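Local coordinates for protein GTP pyrophosphokinase (Chlorobaculum tepidum, PDB 3IBW) that probably catalyses, as the full-length enzyme, pyrophosphate transfer from ATP to GTP, and is represented here by its ACT domain, a module that probably serves regulation, at residues Q21-I26 / I36-K41; F29-R34 / T56-T61. The protein carries 1 engineered substitution. One frame throughout, in Å; residues are numbered along the deposited sequence.

How the interactions relate
From the N terminus the chain runs through strand 4-13 into helix 18-28, which supplies the first half of interaction 1. The turn after the helix gives the first half of interaction 2, and strand 32-41 returns beneath the helix to complete interaction 1, closing a loop of nine residues. Interaction 2 closes later, after strand 44-53, when helix 56-67 reaches back to residues 29-34. The two contacts cross along the sequence. Interaction 1 ties the first helix to the strand at the edge of this chain's sheet; interaction 2 ties the lead-in to that strand to the second helix. Their centres lie about 16 Å apart, bridged by Ile26 packing on Ile33, and both touch the second subunit.

Interaction 1: Q21-I26 / I36-K41; sequences QITGVI and IVLNAK
Ile26 and Thr23, one turn apart on helix 18-28, come down on Ile36 and Leu38 of strand 32-41, the helix-on-sheet packing of the βαββαβ ACT fold. The branch methyl CG2 of Ile26 meets CD1 of Ile36 at 4.3 Å. With CG1 anti to the carbonyl carbon (chi1 -68°) and an extended chi2, Ile36 holds that methyl up toward the helix. Alongside, Leu38 CD1 lies 4.0 Å from Thr23 OG1, the two side chains crossing at a slant. The nearest backbones, at the CA atoms of Thr23 and Leu38, stay 9.0 Å apart, so side chains alone span the gap. The end of Ile22 leads away from the strand, and it packs on Phe45 and Leu66; Leu49 of strand 44-53 closes the buried side against Ile26 and Ile36. Away from these buried side chains the contact thins out, and Val37 and Lys41 are exposed on the strand. At the dimer interface, Ile36 of the second subunit packs on Ile36 and Thr23, and its strand continues the sheet. No hydrogen bond joins the segments; Thr23 OG1, already bonded to Thr19 O within its own helix, can sit beside a leucine methyl, so cohesion probably comes mainly from burial of apolar surface.

Interaction 2: F29-R34 / T56-T61; sequences FDTNIR and TDKLTT
Lys58, on the first turn of helix 56-67, stretches across to Asp30 and Thr31, where the chain leaves the first helix of the βαββαβ ACT fold and enters strand 32-41. Its CG stands anti to the backbone N (chi1 -179°), but the chain then bends at chi2 and again at chi4. That last torsion, -19°, is nearly eclipsed, so the exact place of NZ is uncertain. The bends carry NZ to the backbone of the turn, where it gives a weak hydrogen bond of 3.4 Å to Asp30 O. Asp30 centres an inverse gamma turn, in which Thr31 N makes a weak bond to Phe29 O. Beside the ammonium group Thr31 crosses obliquely: with OG1 between the backbone N and the carbonyl carbon, CG2 lies anti to the carbonyl carbon and next to Lys58 NZ, though their modelled separation of 3.2 Å is doubtful. Leu62, a turn further along the helix, also packs on Thr31, and Val53 meets the lysine from strand 44-53. The turn also faces the dimer partner, whose Asn20 makes a weak bond to Thr31 O. Asp30 OD2 lies 4.7 Å from Lys58 NZ, too far for a salt bridge, though the opposite charges may add some attraction. At the root of the lysine, its own carbonyl O accepts a 2.6 Å hydrogen bond from Thr61 OG1.

Interaction 1: Q21-I26 / I36-K41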
ATOM      1  N   GLN A  21      -6.863  -6.279   1.427  1.00 17.42           N
ATOM      2  CA  GLN A  21      -6.368  -7.518   0.830  1.00 16.98           C
ATOM      3  C   GLN A  21      -5.310  -7.258  -0.238  1.00 15.01           C
ATOM      4  O   GLN A  21      -4.268  -7.914  -0.253  1.00 16.55           O
ATOM      5  CB  GLN A  21      -7.518  -8.341   0.222  1.00 19.41           C
ATOM      6  CG  GLN A  21      -7.035  -9.526  -0.619  1.00 25.21           C
ATOM      7  CD  GLN A  21      -8.069 -10.631  -0.757  1.00 31.32           C
ATOM      8  OE1 GLN A  21      -9.269 -10.393  -0.639  1.00 28.87           O
ATOM      9  NE2 GLN A  21      -7.602 -11.848  -1.022  1.00 30.44           N
ATOM     10  N   ILE A  22      -5.565  -6.291  -1.118  1.00 13.12           N
ATOM     11  CA  ILE A  22      -4.623  -5.990  -2.191  1.00 13.86           C
ATOM     12  C   ILE A  22      -3.328  -5.390  -1.666  1.00 12.50           C
ATOM     13  O   ILE A  22      -2.243  -5.672  -2.180  1.00 14.04           O
ATOM     14  CB  ILE A  22      -5.263  -5.051  -3.250  1.00 15.85           C
ATOM     15  CG1 ILE A  22      -6.185  -5.861  -4.169  1.00 22.52           C
ATOM     16  CG2 ILE A  22      -4.184  -4.382  -4.081  1.00 23.72           C
ATOM     17  CD1 ILE A  22      -5.493  -7.021  -4.874  1.00 24.48           C
ATOM     18  N   THR A  23      -3.445  -4.562  -0.636  1.00 11.67           N
ATOM     19  CA  THR A  23      -2.272  -3.949  -0.046  1.00 13.32           C
ATOM     20  C   THR A  23      -1.426  -5.057   0.603  1.00 13.62           C
ATOM     21  O   THR A  23      -0.199  -5.004   0.568  1.00 14.75           O
ATOM     22  CB  THR A  23      -2.670  -2.882   0.997  1.00 12.90           C
ATOM     23  OG1 THR A  23      -3.424  -1.843   0.351  1.00 17.04           O
ATOM     24  CG2 THR A  23      -1.428  -2.264   1.627  1.00 13.62           C
ATOM     25  N   GLY A  24      -2.086  -6.065   1.174  1.00 13.69           N
ATOM     26  CA  GLY A  24      -1.369  -7.171   1.793  1.00 16.63           C
ATOM     27  C   GLY A  24      -0.594  -8.004   0.779  1.00 15.29           C
ATOM     28  O   GLY A  24       0.540  -8.416   1.035  1.00 14.32           O
ATOM     29  N   VAL A  25      -1.209  -8.258  -0.375  1.00 15.30           N
ATOM     30  CA  VAL A  25      -0.585  -9.028  -1.454  1.00 15.76           C
ATOM     31  C   VAL A  25       0.664  -8.302  -1.937  1.00 15.79           C
ATOM     32  O   VAL A  25       1.713  -8.913  -2.155  1.00 16.27           O
ATOM     33  CB  VAL A  25      -1.555  -9.186  -2.656  1.00 15.71           C
ATOM     34  CG1 VAL A  25      -0.814  -9.761  -3.861  1.00 20.37           C
ATOM     35  CG2 VAL A  25      -2.716 -10.089  -2.267  1.00 17.74           C
ATOM     36  N   ILE A  26       0.539  -6.992  -2.108  1.00 14.08           N
ATOM     37  CA  ILE A  26       1.653  -6.165  -2.564  1.00 15.04           C
ATOM     38  C   ILE A  26       2.803  -6.171  -1.549  1.00 15.04           C
ATOM     39  O   ILE A  26       3.969  -6.288  -1.922  1.00 15.05           O
ATOM     40  CB  ILE A  26       1.190  -4.708  -2.795  1.00 15.41           C
ATOM     41  CG1 ILE A  26       0.253  -4.650  -4.007  1.00 14.23           C
ATOM     42  CG2 ILE A  26       2.400  -3.795  -3.004  1.00 19.13           C
ATOM     43  CD1 ILE A  26      -0.456  -3.323  -4.165  1.00 18.49           C
ATOM     44  N   ILE A  36       2.983   3.976  -4.428  1.00 10.88           N
ATOM     45  CA  ILE A  36       1.666   3.360  -4.399  1.00 12.09           C
ATOM     46  C   ILE A  36       0.670   4.510  -4.341  1.00 11.50           C
ATOM     47  O   ILE A  36       0.781   5.388  -3.479  1.00 10.20           O
ATOM     48  CB  ILE A  36       1.386   2.468  -3.164  1.00 13.86           C
ATOM     49  CG1 ILE A  36       2.255   1.215  -3.212  1.00 14.64           C
ATOM     50  CG2 ILE A  36      -0.120   2.093  -3.134  1.00 11.87           C
ATOM     51  CD1 ILE A  36       2.176   0.372  -1.939  1.00 19.29           C
ATOM     52  N   VAL A  37      -0.267   4.540  -5.286  1.00 11.42           N
ATOM     53  CA  VAL A  37      -1.331   5.538  -5.264  1.00 10.15           C
ATOM     54  C   VAL A  37      -2.613   4.706  -5.357  1.00 11.85           C
ATOM     55  O   VAL A  37      -2.961   4.195  -6.424  1.00  9.85           O
ATOM     56  CB  VAL A  37      -1.270   6.530  -6.431  1.00 12.72           C
ATOM     57  CG1 VAL A  37      -2.513   7.434  -6.389  1.00 16.62           C
ATOM     58  CG2 VAL A  37       0.007   7.370  -6.315  1.00 17.05           C
ATOM     59  N   LEU A  38      -3.303   4.561  -4.228  1.00 10.63           N
ATOM     60  CA  LEU A  38      -4.539   3.786  -4.157  1.00 11.93           C
ATOM     61  C   LEU A  38      -5.679   4.692  -3.725  1.00 11.88           C
ATOM     62  O   LEU A  38      -5.516   5.533  -2.837  1.00 10.91           O
ATOM     63  CB  LEU A  38      -4.385   2.621  -3.163  1.00 13.03           C
ATOM     64  CG  LEU A  38      -5.592   1.685  -2.983  1.00 14.99           C
ATOM     65  CD1 LEU A  38      -5.116   0.295  -2.601  1.00 18.97           C
ATOM     66  CD2 LEU A  38      -6.549   2.242  -1.928  1.00 16.85           C
ATOM     67  N   ASN A  39      -6.829   4.520  -4.361  1.00 11.43           N
ATOM     68  CA  ASN A  39      -7.994   5.327  -4.038  1.00 14.37           C
ATOM     69  C   ASN A  39      -9.234   4.471  -4.196  1.00 14.41           C
ATOM     70  O   ASN A  39      -9.367   3.757  -5.185  1.00 12.29           O
ATOM     71  CB  ASN A  39      -8.077   6.532  -4.973  1.00 17.94           C
ATOM     72  CG  ASN A  39      -8.177   7.833  -4.221  1.00 28.71           C
ATOM     73  OD1 ASN A  39      -9.158   8.081  -3.518  1.00 37.53           O
ATOM     74  ND2 ASN A  39      -7.159   8.674  -4.358  1.00 34.67           N
ATOM     75  N   ALA A  40     -10.133   4.529  -3.220  1.00 13.91           N
ATOM     76  CA  ALA A  40     -11.370   3.761  -3.288  1.00 16.38           C
ATOM     77  C   ALA A  40     -12.501   4.777  -3.424  1.00 20.57           C
ATOM     78  O   ALA A  40     -12.644   5.673  -2.589  1.00 22.26           O
ATOM     79  CB  ALA A  40     -11.540   2.925  -2.033  1.00 17.01           C
ATOM     80  N   LYS A  41     -13.304   4.623  -4.473  1.00 24.19           N
ATOM     81  CA  LYS A  41     -14.404   5.540  -4.765  1.00 28.57           C
ATOM     82  C   LYS A  41     -15.334   4.962  -5.834  1.00 28.37           C
ATOM     83  O   LYS A  41     -14.893   4.226  -6.714  1.00 26.79           O
ATOM     84  CB  LYS A  41     -13.816   6.862  -5.268  1.00 30.22           C
ATOM     85  CG  LYS A  41     -14.801   7.795  -5.965  1.00 36.19           C
ATOM     86  CD  LYS A  41     -14.134   9.107  -6.355  1.00 40.30           C
ATOM     87  CE  LYS A  41     -13.005   8.881  -7.347  1.00 45.30           C
ATOM     88  NZ  LYS A  41     -12.075  10.045  -7.411  1.00 53.12           N
TER

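Interaction 2: F29-R34 / T56-T61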
ATOM      1  N   PHE A  29       5.015  -9.146  -1.711  1.00 22.22           N
ATOM      2  CA  PHE A  29       5.853  -9.247  -2.906  1.00 24.63           C
ATOM      3  C   PHE A  29       7.340  -9.183  -2.536  1.00 27.67           C
ATOM      4  O   PHE A  29       7.737  -8.468  -1.611  1.00 26.13           O
ATOM      5  CB  PHE A  29       5.634  -8.057  -3.842  1.00 24.34           C
ATOM      6  CG  PHE A  29       4.403  -8.146  -4.680  1.00 22.48           C
ATOM      7  CD1 PHE A  29       3.752  -9.356  -4.844  1.00 21.76           C
ATOM      8  CD2 PHE A  29       3.920  -7.023  -5.355  1.00 23.81           C
ATOM      9  CE1 PHE A  29       2.617  -9.457  -5.641  1.00 22.74           C
ATOM     10  CE2 PHE A  29       2.784  -7.114  -6.159  1.00 24.56           C
ATOM     11  CZ  PHE A  29       2.139  -8.336  -6.307  1.00 17.65           C
ATOM     12  N   ASP A  30       8.156  -9.922  -3.277  1.00 28.90           N
ATOM     13  CA  ASP A  30       9.599  -9.918  -3.074  1.00 34.49           C
ATOM     14  C   ASP A  30      10.200  -8.850  -4.015  1.00 34.40           C
ATOM     15  O   ASP A  30      10.928  -9.180  -4.955  1.00 36.52           O
ATOM     16  CB  ASP A  30      10.178 -11.303  -3.400  1.00 36.37           C
ATOM     17  CG  ASP A  30      11.696 -11.350  -3.309  1.00 42.90           C
ATOM     18  OD1 ASP A  30      12.259 -10.869  -2.299  1.00 47.70           O
ATOM     19  OD2 ASP A  30      12.323 -11.876  -4.253  1.00 47.07           O
ATOM     20  N   THR A  31       9.872  -7.576  -3.774  1.00 32.64           N
ATOM     21  CA  THR A  31      10.407  -6.469  -4.577  1.00 31.19           C
ATOM     22  C   THR A  31      10.490  -5.138  -3.818  1.00 26.98           C
ATOM     23  O   THR A  31       9.979  -4.986  -2.708  1.00 27.47           O
ATOM     24  CB  THR A  31       9.592  -6.201  -5.889  1.00 29.08           C
ATOM     25  OG1 THR A  31       8.260  -5.795  -5.562  1.00 36.73           O
ATOM     26  CG2 THR A  31       9.554  -7.439  -6.773  1.00 36.34           C
ATOM     27  N   ASN A  32      11.156  -4.182  -4.452  1.00 25.32           N
ATOM     28  CA  ASN A  32      11.361  -2.846  -3.908  1.00 24.92           C
ATOM     29  C   ASN A  32      10.239  -1.940  -4.398  1.00 21.89           C
ATOM     30  O   ASN A  32      10.177  -1.618  -5.579  1.00 20.73           O
ATOM     31  CB  ASN A  32      12.713  -2.325  -4.402  1.00 27.18           C
ATOM     32  CG  ASN A  32      13.045  -0.948  -3.877  1.00 33.45           C
ATOM     33  OD1 ASN A  32      12.349  -0.406  -3.018  1.00 39.55           O
ATOM     34  ND2 ASN A  32      14.120  -0.369  -4.400  1.00 41.67           N
ATOM     35  N   ILE A  33       9.357  -1.527  -3.496  1.00 20.15           N
ATOM     36  CA  ILE A  33       8.242  -0.665  -3.870  1.00 19.63           C
ATOM     37  C   ILE A  33       8.691   0.786  -3.892  1.00 19.29           C
ATOM     38  O   ILE A  33       9.323   1.265  -2.947  1.00 21.11           O
ATOM     39  CB  ILE A  33       7.053  -0.836  -2.878  1.00 20.68           C
ATOM     40  CG1 ILE A  33       6.532  -2.278  -2.943  1.00 23.51           C
ATOM     41  CG2 ILE A  33       5.942   0.166  -3.205  1.00 21.95           C
ATOM     42  CD1 ILE A  33       5.659  -2.665  -1.754  1.00 25.96           C
ATOM     43  N   ARG A  34       8.377   1.479  -4.983  1.00 15.19           N
ATOM     44  CA  ARG A  34       8.737   2.882  -5.115  1.00 15.39           C
ATOM     45  C   ARG A  34       7.562   3.817  -4.858  1.00 15.31           C
ATOM     46  O   ARG A  34       7.701   4.807  -4.143  1.00 17.52           O
ATOM     47  CB  ARG A  34       9.310   3.166  -6.507  1.00 18.43           C
ATOM     48  CG  ARG A  34      10.464   2.257  -6.874  1.00 24.62           C
ATOM     49  CD  ARG A  34      11.314   1.948  -5.642  1.00 33.17           C
ATOM     50  NE  ARG A  34      12.165   3.065  -5.250  1.00 37.28           N
ATOM     51  CZ  ARG A  34      12.683   3.211  -4.035  1.00 37.79           C
ATOM     52  NH1 ARG A  34      12.431   2.311  -3.092  1.00 27.28           N
ATOM     53  NH2 ARG A  34      13.451   4.256  -3.762  1.00 38.54           N
ATOM     54  N   THR A  56      11.245  -9.127 -16.713  1.00 17.06           N
ATOM     55  CA  THR A  56       9.855  -9.201 -17.148  1.00 17.72           C
ATOM     56  C   THR A  56       9.125 -10.442 -16.647  1.00 16.78           C
ATOM     57  O   THR A  56       7.954 -10.359 -16.272  1.00 15.51           O
ATOM     58  CB  THR A  56       9.747  -9.112 -18.685  1.00 19.49           C
ATOM     59  OG1 THR A  56      10.495  -7.977 -19.151  1.00 18.85           O
ATOM     60  CG2 THR A  56       8.287  -8.933 -19.099  1.00 17.66           C
ATOM     61  N   ASP A  57       9.799 -11.590 -16.638  1.00 15.35           N
ATOM     62  CA  ASP A  57       9.164 -12.808 -16.145  1.00 16.13           C
ATOM     63  C   ASP A  57       8.711 -12.608 -14.690  1.00 15.42           C
ATOM     64  O   ASP A  57       7.603 -12.997 -14.318  1.00 15.91           O
ATOM     65  CB  ASP A  57      10.125 -14.004 -16.235  1.00 17.08           C
ATOM     66  CG  ASP A  57      10.390 -14.434 -17.672  1.00 24.52           C
ATOM     67  OD1 ASP A  57       9.511 -14.203 -18.527  1.00 26.07           O
ATOM     68  OD2 ASP A  57      11.458 -15.020 -17.946  1.00 25.98           O
ATOM     69  N   LYS A  58       9.557 -11.989 -13.871  1.00 14.07           N
ATOM     70  CA  LYS A  58       9.203 -11.755 -12.472  1.00 14.90           C
ATOM     71  C   LYS A  58       7.989 -10.827 -12.376  1.00 15.08           C
ATOM     72  O   LYS A  58       7.059 -11.075 -11.602  1.00 13.89           O
ATOM     73  CB  LYS A  58      10.381 -11.141 -11.715  1.00 16.60           C
ATOM     74  CG  LYS A  58      10.087 -10.889 -10.249  1.00 23.93           C
ATOM     75  CD  LYS A  58       9.772 -12.184  -9.522  1.00 29.27           C
ATOM     76  CE  LYS A  58       9.185 -11.901  -8.156  1.00 40.27           C
ATOM     77  NZ  LYS A  58       9.501 -10.513  -7.722  1.00 44.83           N
ATOM     78  N   LEU A  59       8.006  -9.757 -13.165  1.00 13.12           N
ATOM     79  CA  LEU A  59       6.907  -8.794 -13.185  1.00 13.31           C
ATOM     80  C   LEU A  59       5.595  -9.499 -13.526  1.00 14.73           C
ATOM     81  O   LEU A  59       4.566  -9.273 -12.890  1.00 11.15           O
ATOM     82  CB  LEU A  59       7.193  -7.699 -14.222  1.00 13.97           C
ATOM     83  CG  LEU A  59       6.120  -6.630 -14.461  1.00 15.92           C
ATOM     84  CD1 LEU A  59       5.817  -5.884 -13.164  1.00 12.57           C
ATOM     85  CD2 LEU A  59       6.605  -5.665 -15.538  1.00 16.23           C
ATOM     86  N   THR A  60       5.639 -10.366 -14.531  1.00 12.42           N
ATOM     87  CA  THR A  60       4.456 -11.102 -14.952  1.00 15.99           C
ATOM     88  C   THR A  60       3.887 -11.953 -13.808  1.00 16.14           C
ATOM     89  O   THR A  60       2.666 -12.032 -13.642  1.00 15.20           O
ATOM     90  CB  THR A  60       4.790 -11.989 -16.173  1.00 17.69           C
ATOM     91  OG1 THR A  60       5.182 -11.145 -17.262  1.00 17.81           O
ATOM     92  CG2 THR A  60       3.581 -12.819 -16.599  1.00 22.54           C
ATOM     93  N   THR A  61       4.760 -12.567 -13.010  1.00 17.38           N
ATOM     94  CA  THR A  61       4.301 -13.399 -11.896  1.00 16.42           C
ATOM     95  C   THR A  61       3.622 -12.567 -10.805  1.00 15.39           C
ATOM     96  O   THR A  61       2.688 -13.037 -10.155  1.00 14.90           O
ATOM     97  CB  THR A  61       5.459 -14.210 -11.262  1.00 20.31           C
ATOM     98  OG1 THR A  61       6.322 -13.340 -10.524  1.00 26.47           O
ATOM     99  CG2 THR A  61       6.260 -14.903 -12.340  1.00 20.25           C
TER